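Local coordinates for protein tubulin-specific chaperone (Trypanosoma brucei, PDB 4B6W) that probably acts as a chaperone that binds alpha-tubulin and microtubule plus ends, the present chain being its N-terminal ubiquitin-like domain, at residues Q25-I30 against K65-Y70; L47-D52 against K59-D64; S1-S6 against Y21-T26; E43-Q48 against I78-L83. All coordinates share one frame; numbering follows the deposited sequence.

Contact 1: residues Q25-I30 against K65-Y70; sequences QTIESI and KQLGYY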
loop_
_atom_site.group_PDB
_atom_site.type_symbol
_atom_site.label_atom_id
_atom_site.label_comp_id
_atom_site.label_asym_id
_atom_site.label_seq_id
_atom_site.Cartn_x
_atom_site.Cartn_y
_atom_site.Cartn_z
ATOM N N GLN A 25 -6.164 2.086 10.217
ATOM C CA GLN A 25 -4.741 2.405 10.158
ATOM C C GLN A 25 -4.442 3.573 9.239
ATOM O O GLN A 25 -4.958 3.680 8.124
ATOM C CB GLN A 25 -3.930 1.206 9.660
ATOM C CG GLN A 25 -3.923 -0.004 10.599
ATOM C CD GLN A 25 -2.825 -1.005 10.241
ATOM O OE1 GLN A 25 -3.035 -2.226 10.270
ATOM N NE2 GLN A 25 -1.658 -0.498 9.911
ATOM N N THR A 26 -3.563 4.446 9.694
ATOM C CA THR A 26 -3.110 5.552 8.865
ATOM C C THR A 26 -2.242 4.963 7.779
ATOM O O THR A 26 -1.576 3.944 8.002
ATOM C CB THR A 26 -2.258 6.520 9.671
ATOM O OG1 THR A 26 -1.123 5.793 10.177
ATOM C CG2 THR A 26 -3.078 7.160 10.823
ATOM N N ILE A 27 -2.235 5.594 6.614
ATOM C CA ILE A 27 -1.323 5.174 5.551
ATOM C C ILE A 27 0.128 5.204 6.000
ATOM O O ILE A 27 0.921 4.393 5.564
ATOM C CB ILE A 27 -1.487 6.034 4.271
ATOM C CG1 ILE A 27 -2.913 5.857 3.716
ATOM C CG2 ILE A 27 -0.417 5.674 3.262
ATOM C CD1 ILE A 27 -3.281 4.407 3.394
ATOM N N GLU A 28 0.481 6.119 6.886
ATOM C CA GLU A 28 1.859 6.162 7.405
ATOM C C GLU A 28 2.257 4.900 8.168
ATOM O O GLU A 28 3.414 4.461 8.099
ATOM C CB GLU A 28 1.996 7.320 8.376
ATOM C CG GLU A 28 3.355 7.465 9.014
ATOM C CD GLU A 28 3.397 8.661 9.952
ATOM O OE1 GLU A 28 2.779 9.700 9.591
ATOM O OE2 GLU A 28 4.020 8.552 11.045
ATOM N N SER A 29 1.322 4.371 8.955
ATOM C CA SER A 29 1.599 3.172 9.746
ATOM C C SER A 29 1.766 1.995 8.788
ATOM O O SER A 29 2.616 1.144 9.005
ATOM C CB SER A 29 0.478 2.909 10.752
ATOM O OG SER A 29 -0.704 2.457 10.111
ATOM N N ILE A 30 0.991 1.993 7.697
ATOM C CA ILE A 30 1.049 0.920 6.694
ATOM C C ILE A 30 2.401 0.899 5.977
ATOM O O ILE A 30 2.975 -0.175 5.775
ATOM C CB ILE A 30 -0.106 1.027 5.664
ATOM C CG1 ILE A 30 -1.446 0.749 6.343
ATOM C CG2 ILE A 30 0.091 0.080 4.471
ATOM C CD1 ILE A 30 -2.620 1.149 5.483
ATOM N N LYS A 65 -4.070 10.102 6.283
ATOM C CA LYS A 65 -5.387 9.517 6.127
ATOM C C LYS A 65 -5.359 8.024 6.457
ATOM O O LYS A 65 -4.329 7.379 6.423
ATOM C CB LYS A 65 -5.890 9.684 4.682
ATOM C CG LYS A 65 -6.175 11.096 4.244
ATOM C CD LYS A 65 -7.303 11.660 5.032
ATOM C CE LYS A 65 -7.871 12.913 4.403
ATOM N NZ LYS A 65 -8.685 13.643 5.441
ATOM N N GLN A 66 -6.530 7.482 6.716
ATOM C CA GLN A 66 -6.685 6.101 7.066
ATOM C C GLN A 66 -6.999 5.319 5.820
ATOM O O GLN A 66 -7.531 5.864 4.855
ATOM C CB GLN A 66 -7.813 5.952 8.076
ATOM C CG GLN A 66 -7.438 6.489 9.446
ATOM C CD GLN A 66 -8.654 6.706 10.321
ATOM O OE1 GLN A 66 -9.645 7.282 9.870
ATOM N NE2 GLN A 66 -8.586 6.256 11.575
ATOM N N LEU A 67 -6.683 4.040 5.839
ATOM C CA LEU A 67 -6.921 3.193 4.668
ATOM C C LEU A 67 -8.420 3.170 4.251
ATOM O O LEU A 67 -8.753 3.148 3.060
ATOM C CB LEU A 67 -6.358 1.791 4.935
ATOM C CG LEU A 67 -6.377 0.739 3.824
ATOM C CD1 LEU A 67 -5.610 1.202 2.566
ATOM C CD2 LEU A 67 -5.809 -0.588 4.354
ATOM N N GLY A 68 -9.307 3.184 5.231
ATOM C CA GLY A 68 -10.745 3.174 4.982
ATOM C C GLY A 68 -11.318 4.424 4.328
ATOM O O GLY A 68 -12.409 4.368 3.736
ATOM N N TYR A 69 -10.568 5.533 4.413
ATOM C CA TYR A 69 -10.878 6.765 3.698
ATOM C C TYR A 69 -10.919 6.478 2.213
ATOM O O TYR A 69 -11.749 6.986 1.501
ATOM C CB TYR A 69 -9.810 7.822 3.983
ATOM C CG TYR A 69 -10.055 9.161 3.315
ATOM C CD1 TYR A 69 -11.010 10.030 3.813
ATOM C CD2 TYR A 69 -9.332 9.551 2.207
ATOM C CE1 TYR A 69 -11.242 11.239 3.234
ATOM C CE2 TYR A 69 -9.564 10.783 1.593
ATOM C CZ TYR A 69 -10.521 11.623 2.126
ATOM O OH TYR A 69 -10.782 12.854 1.560
ATOM N N TYR A 70 -10.016 5.624 1.760
ATOM C CA TYR A 70 -9.900 5.284 0.342
ATOM C C TYR A 70 -10.801 4.130 -0.117
ATOM O O TYR A 70 -10.700 3.674 -1.252
ATOM C CB TYR A 70 -8.425 5.025 0.021
ATOM C CG TYR A 70 -7.611 6.284 0.202
ATOM C CD1 TYR A 70 -7.748 7.333 -0.687
ATOM C CD2 TYR A 70 -6.746 6.441 1.274
ATOM C CE1 TYR A 70 -7.046 8.517 -0.520
ATOM C CE2 TYR A 70 -6.026 7.591 1.435
ATOM C CZ TYR A 70 -6.180 8.634 0.536
ATOM O OH TYR A 70 -5.484 9.805 0.667
#

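Contact 2: residues L47-D52 against K59-D64; sequences LQLIDD and KNMAND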
loop_
_atom_site.group_PDB
_atom_site.type_symbol
_atom_site.label_atom_id
_atom_site.label_comp_id
_atom_site.label_asym_id
_atom_site.label_seq_id
_atom_site.Cartn_x
_atom_site.Cartn_y
_atom_site.Cartn_z
ATOM N N LEU A 47 1.936 5.056 -1.980
ATOM C CA LEU A 47 1.026 3.896 -2.052
ATOM C C LEU A 47 -0.139 4.159 -3.042
ATOM O O LEU A 47 -0.922 5.085 -2.871
ATOM C CB LEU A 47 0.496 3.523 -0.651
ATOM C CG LEU A 47 1.500 3.078 0.467
ATOM C CD1 LEU A 47 0.740 2.639 1.731
ATOM C CD2 LEU A 47 2.530 1.984 0.051
ATOM N N GLN A 48 -0.192 3.343 -4.097
ATOM C CA GLN A 48 -1.252 3.340 -5.098
ATOM C C GLN A 48 -2.261 2.230 -4.723
ATOM O O GLN A 48 -1.859 1.093 -4.526
ATOM C CB GLN A 48 -0.624 3.030 -6.480
ATOM C CG GLN A 48 -1.615 2.987 -7.645
ATOM C CD GLN A 48 -0.984 2.543 -8.937
ATOM O OE1 GLN A 48 0.210 2.254 -9.004
ATOM N NE2 GLN A 48 -1.794 2.464 -9.982
ATOM N N LEU A 49 -3.546 2.543 -4.628
ATOM C CA LEU A 49 -4.552 1.540 -4.278
ATOM C C LEU A 49 -5.196 1.140 -5.593
ATOM O O LEU A 49 -5.704 1.992 -6.337
ATOM C CB LEU A 49 -5.605 2.077 -3.284
ATOM C CG LEU A 49 -6.620 1.048 -2.732
ATOM C CD1 LEU A 49 -5.925 -0.054 -1.937
ATOM C CD2 LEU A 49 -7.778 1.705 -1.931
ATOM N N ILE A 50 -5.102 -0.158 -5.902
ATOM C CA ILE A 50 -5.685 -0.731 -7.096
ATOM C C ILE A 50 -6.773 -1.696 -6.648
ATOM O O ILE A 50 -6.580 -2.468 -5.740
ATOM C CB ILE A 50 -4.625 -1.472 -7.929
ATOM C CG1 ILE A 50 -3.429 -0.548 -8.245
ATOM C CG2 ILE A 50 -5.233 -2.006 -9.248
ATOM C CD1 ILE A 50 -2.093 -1.295 -8.542
ATOM N N ASP A 51 -7.939 -1.660 -7.262
ATOM C CA ASP A 51 -8.921 -2.680 -6.930
ATOM C C ASP A 51 -8.596 -4.032 -7.589
ATOM O O ASP A 51 -7.605 -4.190 -8.310
ATOM C CB ASP A 51 -10.343 -2.190 -7.229
ATOM C CG ASP A 51 -10.762 -2.384 -8.669
ATOM O OD1 ASP A 51 -9.910 -2.782 -9.487
ATOM O OD2 ASP A 51 -11.965 -2.143 -8.966
ATOM N N ASP A 52 -9.436 -5.009 -7.297
ATOM C CA ASP A 52 -9.279 -6.373 -7.822
ATOM C C ASP A 52 -9.588 -6.533 -9.317
ATOM O O ASP A 52 -9.397 -7.600 -9.866
ATOM C CB ASP A 52 -10.167 -7.328 -7.022
ATOM C CG ASP A 52 -11.617 -6.870 -6.963
ATOM O OD1 ASP A 52 -11.871 -5.651 -6.988
ATOM O OD2 ASP A 52 -12.522 -7.729 -6.877
ATOM N N LYS A 59 -3.953 7.059 -6.758
ATOM C CA LYS A 59 -2.576 6.913 -7.197
ATOM C C LYS A 59 -1.517 7.150 -6.092
ATOM O O LYS A 59 -0.379 6.705 -6.211
ATOM C CB LYS A 59 -2.337 7.786 -8.432
ATOM C CG LYS A 59 -2.599 9.273 -8.282
ATOM C CD LYS A 59 -2.713 9.916 -9.654
ATOM C CE LYS A 59 -2.536 11.424 -9.553
ATOM N NZ LYS A 59 -3.584 11.977 -8.662
ATOM N N ASN A 60 -1.887 7.852 -5.026
ATOM C CA ASN A 60 -0.921 8.235 -3.977
ATOM C C ASN A 60 -1.586 8.578 -2.636
ATOM O O ASN A 60 -1.829 9.741 -2.352
ATOM C CB ASN A 60 -0.116 9.442 -4.467
ATOM C CG ASN A 60 0.884 9.953 -3.441
ATOM O OD1 ASN A 60 1.274 11.136 -3.480
ATOM N ND2 ASN A 60 1.292 9.085 -2.515
HETATM N N MSE A 61 -1.864 7.581 -1.811
HETATM C CA MSE A 61 -2.622 7.831 -0.577
HETATM C C MSE A 61 -1.825 8.669 0.430
HETATM O O MSE A 61 -0.632 8.451 0.643
HETATM C CB MSE A 61 -3.077 6.518 0.051
HETATM C CG MSE A 61 -3.974 5.688 -0.865
HETATM SE SE MSE A 61 -4.614 3.994 -0.069
HETATM C CE MSE A 61 -2.983 2.882 -0.309
ATOM N N ALA A 62 -2.516 9.617 1.046
ATOM C CA ALA A 62 -1.911 10.601 1.929
ATOM C C ALA A 62 -1.573 9.942 3.257
ATOM O O ALA A 62 -2.421 9.262 3.844
ATOM C CB ALA A 62 -2.886 11.827 2.137
ATOM N N ASN A 63 -0.335 10.150 3.722
ATOM C CA ASN A 63 0.139 9.588 4.983
ATOM C C ASN A 63 -0.767 9.790 6.192
ATOM O O ASN A 63 -0.821 8.922 7.048
ATOM C CB ASN A 63 1.506 10.162 5.342
ATOM C CG ASN A 63 2.598 9.620 4.488
ATOM O OD1 ASN A 63 2.391 8.669 3.763
ATOM N ND2 ASN A 63 3.776 10.219 4.567
ATOM N N ASP A 64 -1.438 10.938 6.283
ATOM C CA ASP A 64 -2.269 11.251 7.460
ATOM C C ASP A 64 -3.693 10.709 7.402
ATOM O O ASP A 64 -4.437 10.858 8.372
ATOM C CB ASP A 64 -2.289 12.766 7.759
ATOM C CG ASP A 64 -3.102 13.584 6.746
ATOM O OD1 ASP A 64 -3.133 13.243 5.535
ATOM O OD2 ASP A 64 -3.686 14.617 7.176
HETATM O O HOH W 1 1.460 7.621 -0.595
#

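Contact 3: residues S1-S6 against Y21-T26; sequences SVVKVS and YGLAQT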
loop_
_atom_site.group_PDB
_atom_site.type_symbol
_atom_site.label_atom_id
_atom_site.label_comp_id
_atom_site.label_asym_id
_atom_site.label_seq_id
_atom_site.Cartn_x
_atom_site.Cartn_y
_atom_site.Cartn_z
ATOM N N SER A 1 -14.092 -4.009 8.961
ATOM C CA SER A 1 -13.077 -3.439 9.920
ATOM C C SER A 1 -11.584 -3.790 9.645
ATOM O O SER A 1 -10.698 -3.031 10.047
ATOM C CB SER A 1 -13.445 -3.842 11.332
ATOM O OG SER A 1 -12.683 -3.146 12.300
ATOM N N VAL A 2 -11.303 -4.918 8.976
ATOM C CA VAL A 2 -9.939 -5.262 8.529
ATOM C C VAL A 2 -9.990 -5.795 7.092
ATOM O O VAL A 2 -10.947 -6.467 6.735
ATOM C CB VAL A 2 -9.286 -6.358 9.435
ATOM C CG1 VAL A 2 -8.019 -6.959 8.778
ATOM C CG2 VAL A 2 -8.939 -5.804 10.831
ATOM N N VAL A 3 -8.963 -5.529 6.285
ATOM C CA VAL A 3 -8.897 -6.003 4.894
ATOM C C VAL A 3 -7.702 -6.899 4.613
ATOM O O VAL A 3 -6.654 -6.762 5.227
ATOM C CB VAL A 3 -8.861 -4.826 3.867
ATOM C CG1 VAL A 3 -10.261 -4.190 3.746
ATOM C CG2 VAL A 3 -7.790 -3.782 4.236
ATOM N N LYS A 4 -7.899 -7.831 3.689
ATOM C CA LYS A 4 -6.847 -8.665 3.138
ATOM C C LYS A 4 -6.446 -8.073 1.792
ATOM O O LYS A 4 -7.277 -8.007 0.890
ATOM C CB LYS A 4 -7.362 -10.098 2.919
ATOM C CG LYS A 4 -6.283 -11.102 2.517
ATOM C CD LYS A 4 -6.871 -12.515 2.309
ATOM C CE LYS A 4 -7.423 -12.684 0.906
ATOM N NZ LYS A 4 -7.195 -14.048 0.378
ATOM N N VAL A 5 -5.188 -7.638 1.656
ATOM C CA VAL A 5 -4.683 -7.098 0.389
ATOM C C VAL A 5 -3.361 -7.771 -0.006
ATOM O O VAL A 5 -2.759 -8.502 0.774
ATOM C CB VAL A 5 -4.510 -5.545 0.461
ATOM C CG1 VAL A 5 -5.812 -4.918 0.773
ATOM C CG2 VAL A 5 -3.476 -5.122 1.532
ATOM N N SER A 6 -2.915 -7.544 -1.237
ATOM C CA SER A 6 -1.561 -7.951 -1.601
ATOM C C SER A 6 -0.672 -6.732 -1.839
ATOM O O SER A 6 -1.141 -5.632 -1.999
ATOM C CB SER A 6 -1.547 -8.915 -2.800
ATOM O OG SER A 6 -2.379 -8.461 -3.831
ATOM N N TYR A 21 -4.579 -5.494 7.092
ATOM C CA TYR A 21 -4.540 -4.162 7.726
ATOM C C TYR A 21 -5.903 -3.752 8.276
ATOM O O TYR A 21 -6.950 -4.089 7.713
ATOM C CB TYR A 21 -4.102 -3.131 6.713
ATOM C CG TYR A 21 -2.683 -3.361 6.250
ATOM C CD1 TYR A 21 -1.600 -3.204 7.135
ATOM C CD2 TYR A 21 -2.413 -3.756 4.951
ATOM C CE1 TYR A 21 -0.286 -3.403 6.719
ATOM C CE2 TYR A 21 -1.104 -3.958 4.531
ATOM C CZ TYR A 21 -0.045 -3.786 5.403
ATOM O OH TYR A 21 1.257 -4.004 4.956
ATOM N N GLY A 22 -5.871 -3.011 9.372
ATOM C CA GLY A 22 -7.070 -2.311 9.842
ATOM C C GLY A 22 -7.376 -1.143 8.916
ATOM O O GLY A 22 -6.493 -0.427 8.512
ATOM N N LEU A 23 -8.631 -0.947 8.566
ATOM C CA LEU A 23 -9.026 0.233 7.782
ATOM C C LEU A 23 -8.837 1.517 8.587
ATOM O O LEU A 23 -8.701 2.573 8.033
ATOM C CB LEU A 23 -10.489 0.107 7.351
ATOM C CG LEU A 23 -10.835 -1.006 6.362
ATOM C CD1 LEU A 23 -12.373 -1.057 6.124
ATOM C CD2 LEU A 23 -10.094 -0.773 5.081
ATOM N N ALA A 24 -8.839 1.405 9.906
ATOM C CA ALA A 24 -8.536 2.533 10.777
ATOM C C ALA A 24 -7.043 2.929 10.760
ATOM O O ALA A 24 -6.700 3.995 11.241
ATOM C CB ALA A 24 -9.027 2.246 12.224
ATOM N N GLN A 25 -6.164 2.086 10.217
ATOM C CA GLN A 25 -4.741 2.405 10.158
ATOM C C GLN A 25 -4.442 3.573 9.239
ATOM O O GLN A 25 -4.958 3.680 8.124
ATOM C CB GLN A 25 -3.930 1.206 9.660
ATOM C CG GLN A 25 -3.923 -0.004 10.599
ATOM C CD GLN A 25 -2.825 -1.005 10.241
ATOM O OE1 GLN A 25 -3.035 -2.226 10.270
ATOM N NE2 GLN A 25 -1.658 -0.498 9.911
ATOM N N THR A 26 -3.563 4.446 9.694
ATOM C CA THR A 26 -3.110 5.552 8.865
ATOM C C THR A 26 -2.242 4.963 7.779
ATOM O O THR A 26 -1.576 3.944 8.002
ATOM C CB THR A 26 -2.258 6.520 9.671
ATOM O OG1 THR A 26 -1.123 5.793 10.177
ATOM C CG2 THR A 26 -3.078 7.160 10.823
HETATM O O HOH W 2 -9.831 -0.956 11.651
#

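Contact 4: residues E43-Q48 against I78-L83; sequences EYMQLQ and IHVVDL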
loop_
_atom_site.group_PDB
_atom_site.type_symbol
_atom_site.label_atom_id
_atom_site.label_comp_id
_atom_site.label_asym_id
_atom_site.label_seq_id
_atom_site.Cartn_x
_atom_site.Cartn_y
_atom_site.Cartn_z
ATOM N N GLU A 43 9.631 7.449 3.591
ATOM C CA GLU A 43 9.670 8.807 3.064
ATOM C C GLU A 43 9.784 8.809 1.523
ATOM O O GLU A 43 9.495 9.818 0.883
ATOM C CB GLU A 43 10.807 9.609 3.723
ATOM C CG GLU A 43 12.202 8.936 3.721
ATOM C CD GLU A 43 12.490 8.036 4.942
ATOM O OE1 GLU A 43 11.572 7.346 5.452
ATOM O OE2 GLU A 43 13.667 8.012 5.375
ATOM N N TYR A 44 10.186 7.679 0.940
ATOM C CA TYR A 44 10.334 7.540 -0.512
ATOM C C TYR A 44 9.338 6.561 -1.118
ATOM O O TYR A 44 9.597 5.977 -2.174
ATOM C CB TYR A 44 11.763 7.103 -0.842
ATOM C CG TYR A 44 12.775 8.158 -0.520
ATOM C CD1 TYR A 44 12.768 9.380 -1.184
ATOM C CD2 TYR A 44 13.735 7.949 0.467
ATOM C CE1 TYR A 44 13.714 10.384 -0.865
ATOM C CE2 TYR A 44 14.669 8.927 0.788
ATOM C CZ TYR A 44 14.652 10.134 0.121
ATOM O OH TYR A 44 15.596 11.090 0.449
HETATM N N MSE A 45 8.208 6.375 -0.433
HETATM C CA MSE A 45 7.112 5.547 -0.921
HETATM C C MSE A 45 5.886 6.389 -1.163
HETATM O O MSE A 45 5.494 7.216 -0.318
HETATM C CB MSE A 45 6.675 4.526 0.097
HETATM C CG MSE A 45 7.641 3.482 0.514
HETATM SE SE MSE A 45 6.642 2.294 1.804
HETATM C CE MSE A 45 8.132 1.089 2.331
ATOM N N GLN A 46 5.260 6.127 -2.307
ATOM C CA GLN A 46 3.857 6.432 -2.513
ATOM C C GLN A 46 3.123 5.112 -2.589
ATOM O O GLN A 46 3.636 4.165 -3.156
ATOM C CB GLN A 46 3.671 7.211 -3.804
ATOM C CG GLN A 46 4.233 8.598 -3.719
ATOM C CD GLN A 46 3.951 9.470 -4.936
ATOM O OE1 GLN A 46 4.445 10.592 -4.994
ATOM N NE2 GLN A 46 3.194 8.967 -5.908
ATOM N N LEU A 47 1.936 5.056 -1.980
ATOM C CA LEU A 47 1.026 3.896 -2.052
ATOM C C LEU A 47 -0.139 4.159 -3.042
ATOM O O LEU A 47 -0.922 5.085 -2.871
ATOM C CB LEU A 47 0.496 3.523 -0.651
ATOM C CG LEU A 47 1.500 3.078 0.467
ATOM C CD1 LEU A 47 0.740 2.639 1.731
ATOM C CD2 LEU A 47 2.530 1.984 0.051
ATOM N N GLN A 48 -0.192 3.343 -4.097
ATOM C CA GLN A 48 -1.252 3.340 -5.098
ATOM C C GLN A 48 -2.261 2.230 -4.723
ATOM O O GLN A 48 -1.859 1.093 -4.526
ATOM C CB GLN A 48 -0.624 3.030 -6.480
ATOM C CG GLN A 48 -1.615 2.987 -7.645
ATOM C CD GLN A 48 -0.984 2.543 -8.937
ATOM O OE1 GLN A 48 0.210 2.254 -9.004
ATOM N NE2 GLN A 48 -1.794 2.464 -9.982
ATOM N N ILE A 78 -2.199 -2.999 -2.888
ATOM C CA ILE A 78 -1.475 -1.782 -2.572
ATOM C C ILE A 78 -0.153 -1.903 -3.321
ATOM O O ILE A 78 0.639 -2.833 -3.047
ATOM C CB ILE A 78 -1.211 -1.626 -1.071
ATOM C CG1 ILE A 78 -2.492 -1.258 -0.309
ATOM C CG2 ILE A 78 -0.175 -0.531 -0.834
ATOM C CD1 ILE A 78 -2.324 -1.187 1.187
ATOM N N HIS A 79 0.069 -0.993 -4.281
ATOM C CA HIS A 79 1.285 -0.993 -5.100
ATOM C C HIS A 79 2.225 0.074 -4.569
ATOM O O HIS A 79 1.838 1.228 -4.396
ATOM C CB HIS A 79 0.938 -0.758 -6.566
ATOM C CG HIS A 79 2.126 -0.640 -7.467
ATOM N ND1 HIS A 79 2.986 -1.693 -7.710
ATOM C CD2 HIS A 79 2.582 0.402 -8.213
ATOM C CE1 HIS A 79 3.919 -1.307 -8.565
ATOM N NE2 HIS A 79 3.697 -0.041 -8.888
ATOM N N VAL A 80 3.458 -0.326 -4.275
ATOM C CA VAL A 80 4.438 0.588 -3.695
ATOM C C VAL A 80 5.322 1.233 -4.786
ATOM O O VAL A 80 6.107 0.545 -5.442
ATOM C CB VAL A 80 5.305 -0.158 -2.636
ATOM C CG1 VAL A 80 6.314 0.769 -2.001
ATOM C CG2 VAL A 80 4.394 -0.806 -1.586
ATOM N N VAL A 81 5.187 2.545 -4.977
ATOM C CA VAL A 81 6.001 3.242 -5.937
ATOM C C VAL A 81 7.245 3.772 -5.222
ATOM O O VAL A 81 7.148 4.466 -4.229
ATOM C CB VAL A 81 5.231 4.372 -6.655
ATOM C CG1 VAL A 81 6.084 4.924 -7.802
ATOM C CG2 VAL A 81 3.897 3.865 -7.170
ATOM N N ASP A 82 8.408 3.392 -5.731
ATOM C CA ASP A 82 9.686 3.651 -5.104
ATOM C C ASP A 82 10.286 4.915 -5.713
ATOM O O ASP A 82 10.607 4.939 -6.912
ATOM C CB ASP A 82 10.629 2.463 -5.319
ATOM C CG ASP A 82 11.912 2.555 -4.480
ATOM O OD1 ASP A 82 12.562 3.604 -4.508
ATOM O OD2 ASP A 82 12.276 1.579 -3.781
ATOM N N LEU A 83 10.444 5.945 -4.882
ATOM C CA LEU A 83 11.010 7.237 -5.299
ATOM C C LEU A 83 12.455 7.503 -4.805
ATOM O O LEU A 83 12.966 8.620 -4.980
ATOM C CB LEU A 83 10.115 8.380 -4.795
ATOM C CG LEU A 83 8.751 8.606 -5.459
ATOM C CD1 LEU A 83 7.828 7.455 -5.236
ATOM C CD2 LEU A 83 8.122 9.908 -4.922
#

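Contact 1: residues Q25-I30 against K65-Y70
The CD1 methyls of Ile27 and Ile30 are two bumps from the first turn of helix 27-35, and the branched end of Leu67 fits against both. Ile30 CD1 presses on Leu67 CD2 and CB, at 3.8 Å from CD2, while Ile27 CD1 touches the other branch, CD1 of Leu67, at 4.0 Å. In each pair the side chains run at about a right angle. Leu67 turns CG away from its own backbone N (chi1 -175°), which carries both methyls inward, where Met61 and Tyr21 also touch it. One atom back along the same chain, Ile27 CG1 comes obliquely to the Tyr70 ring, 4.2 Å from CE2. This is the side of the ubiquitin-like beta-grasp fold where the start of the helix meets the long loop before strand 77-82. A single backbone bridge at Thr26 and Gln66 ties the two: Leu67 N donates to Gln25 O at 2.9 Å, and Ile27 N to Lys65 O at 2.8 Å. Thr26 is the helix N-cap, its OG1 accepting from Ser29 N at 3.1 Å. Ser29 OG donates to Thr26 O on a lone pair and accepts from Gln25 NE2, the hydroxyl oxygen lying in the plane of that amide.

Contact 2: residues L47-D52 against K59-D64
Met61, a selenomethionine in this crystal, packs its selenium and methyl against the CB atoms of Leu47 and Leu49 on strand 45-50, joining the strand to the loop that follows strand 56-58 in the ubiquitin-like beta-grasp fold. Its backbone starts the contact: Met61 N donates to Leu47 O at 2.9 Å, in the carbonyl plane and nearly straight (166°). From there the side chain can be followed outward. CB lies 3.9 Å from the same Leu47 O, and CG comes slightly nearer to that oxygen. The chain stays extended through chi2, which carries SE past the carbonyl to Leu49 CB, 3.9 Å away. At chi3 it bends (-79°), and the turn sends CE back to Leu47 CB, at 3.6 Å. The selenium and its methyl thus bridge two residues whose side chains lie on the same side of the strand, a side that Ile27 and Ile30 of helix 27-35 also cover at Leu47.

Nearer the surface, Gln48 lays its CB and CG beside the backbone of Lys59, CB being 3.7 Å from Lys59 O. Its amide reaches away from the loop, with NE2 bonded to Thr56. Leu47 O also receives the CA of Asn60 in a C-H...O contact. A water links the two backbones, accepting from Leu47 N at 3.0 Å and donating to Met61 O at 2.6 Å.

Contact 3: residues S1-S6 against Y21-T26
Val3 and Tyr21 form an antiparallel hydrogen-bonded pair, with Val2 and Gly22 as the neighbouring non-hydrogen-bonded pair, where the two strands of the N-terminal beta hairpin of the ubiquitin-like fold come together at the open end. Val3 N donates to Tyr21 O at 2.9 Å, and Tyr21 N returns a bond to Val3 O at 3.1 Å. Beyond the strand the pairing is looser: Leu23 N still points almost straight at Ser1 O (164°), but at 3.3 Å and from well above the carbonyl plane.

The side chains of Val3, Val5 and Tyr21 gather on the helix side of the sheet, and Leu23, just past the strand end, leans on Val3. CG1 of Val3 meets CD2 of Leu23 at 3.7 Å, the two chains crossing at about a right angle, and CG2 of Val3 reaches the same methyl. Val5 brings CG2 to the edge of the Tyr21 ring, near its plane, 3.8 Å from CD2. CG2 of Val5 occupies the slot between backbone N and carbonyl carbon, and from there it meets the ring rim. The ring extends toward helix 27-35, where its hydroxyl bonds Asn33. On the other face of the sheet Val2 sets its methyls beside the carbonyl of Tyr21 and the CA of Gly22.

Gly22 opens a type I turn to Gln25, whose side chain folds back so that OE1 accepts from Gly22 N. At the chain terminus a water donates to Ser1 O at 2.8 Å and accepts from Ala24 N.

Contact 4: residues E43-Q48 against I78-L83
The amide of Gln48 and the ring of His79 meet with their planes 77° apart, OE1 coming obliquely to the ring, 3.1 Å from CD2. Gln48 CG lies opposite its own backbone N (chi1 180°), and His79 has the same turn, bringing the two ends together on one sheet face; the ring is held by ND1, bonded to Thr8. At the other end the Tyr44 ring takes Leu83 O obliquely, 3.9 Å from CD1, while Gln46 OE1 nears Leu83 CD2.

Strands 45-48 and 78-82 run antiparallel as neighbours in the beta-grasp sheet. Gln46 and Val81 bond in both directions; Gln48 N to His79 O and His79 N to Gln48 O are each 2.9 Å, and Leu83 N extends the series to Tyr44 O. The opposite face, toward helix 27-35, is apolar along Met45, Leu47 and Val80, with Asp82 at its end, bonded to Thr40. Leu47 CD2 lies 3.7 Å from Val80 CG2 and also meets Ile78, and Met45 CG reaches Val80 CG1.

Backbone bonds thus set the strand register, packing under the helix buries Met45, Leu47, Ile78 and Val80, and Gln46, Gln48 and His79 keep their polar groups on the more exposed face, beside Val81.

In the fold
All four contacts build one beta-grasp domain, with helix 27-35 against its sheet. Contacts 3 and 4 are strand pairings about 17 Å apart between centres, on opposite sides of the chain's centre; strand 2-9 of one is the parallel neighbour of strand 77-82 of the other. Contacts 1 and 2 instead fasten the loop after strand 56-58, the first to the helix start, the second to strand 45-50, which contact 4 uses from its other edge. Paired strands rely on repeated backbone bonds, whereas the loop contacts have one or two plus inserted apolar side chains. Contact 2 lies nearest the chain centre and contact 3 farthest; each has a buried side toward the helix and a more exposed one. Leu47, shared by contacts 2 and 4, also meets the isoleucines of contact 1.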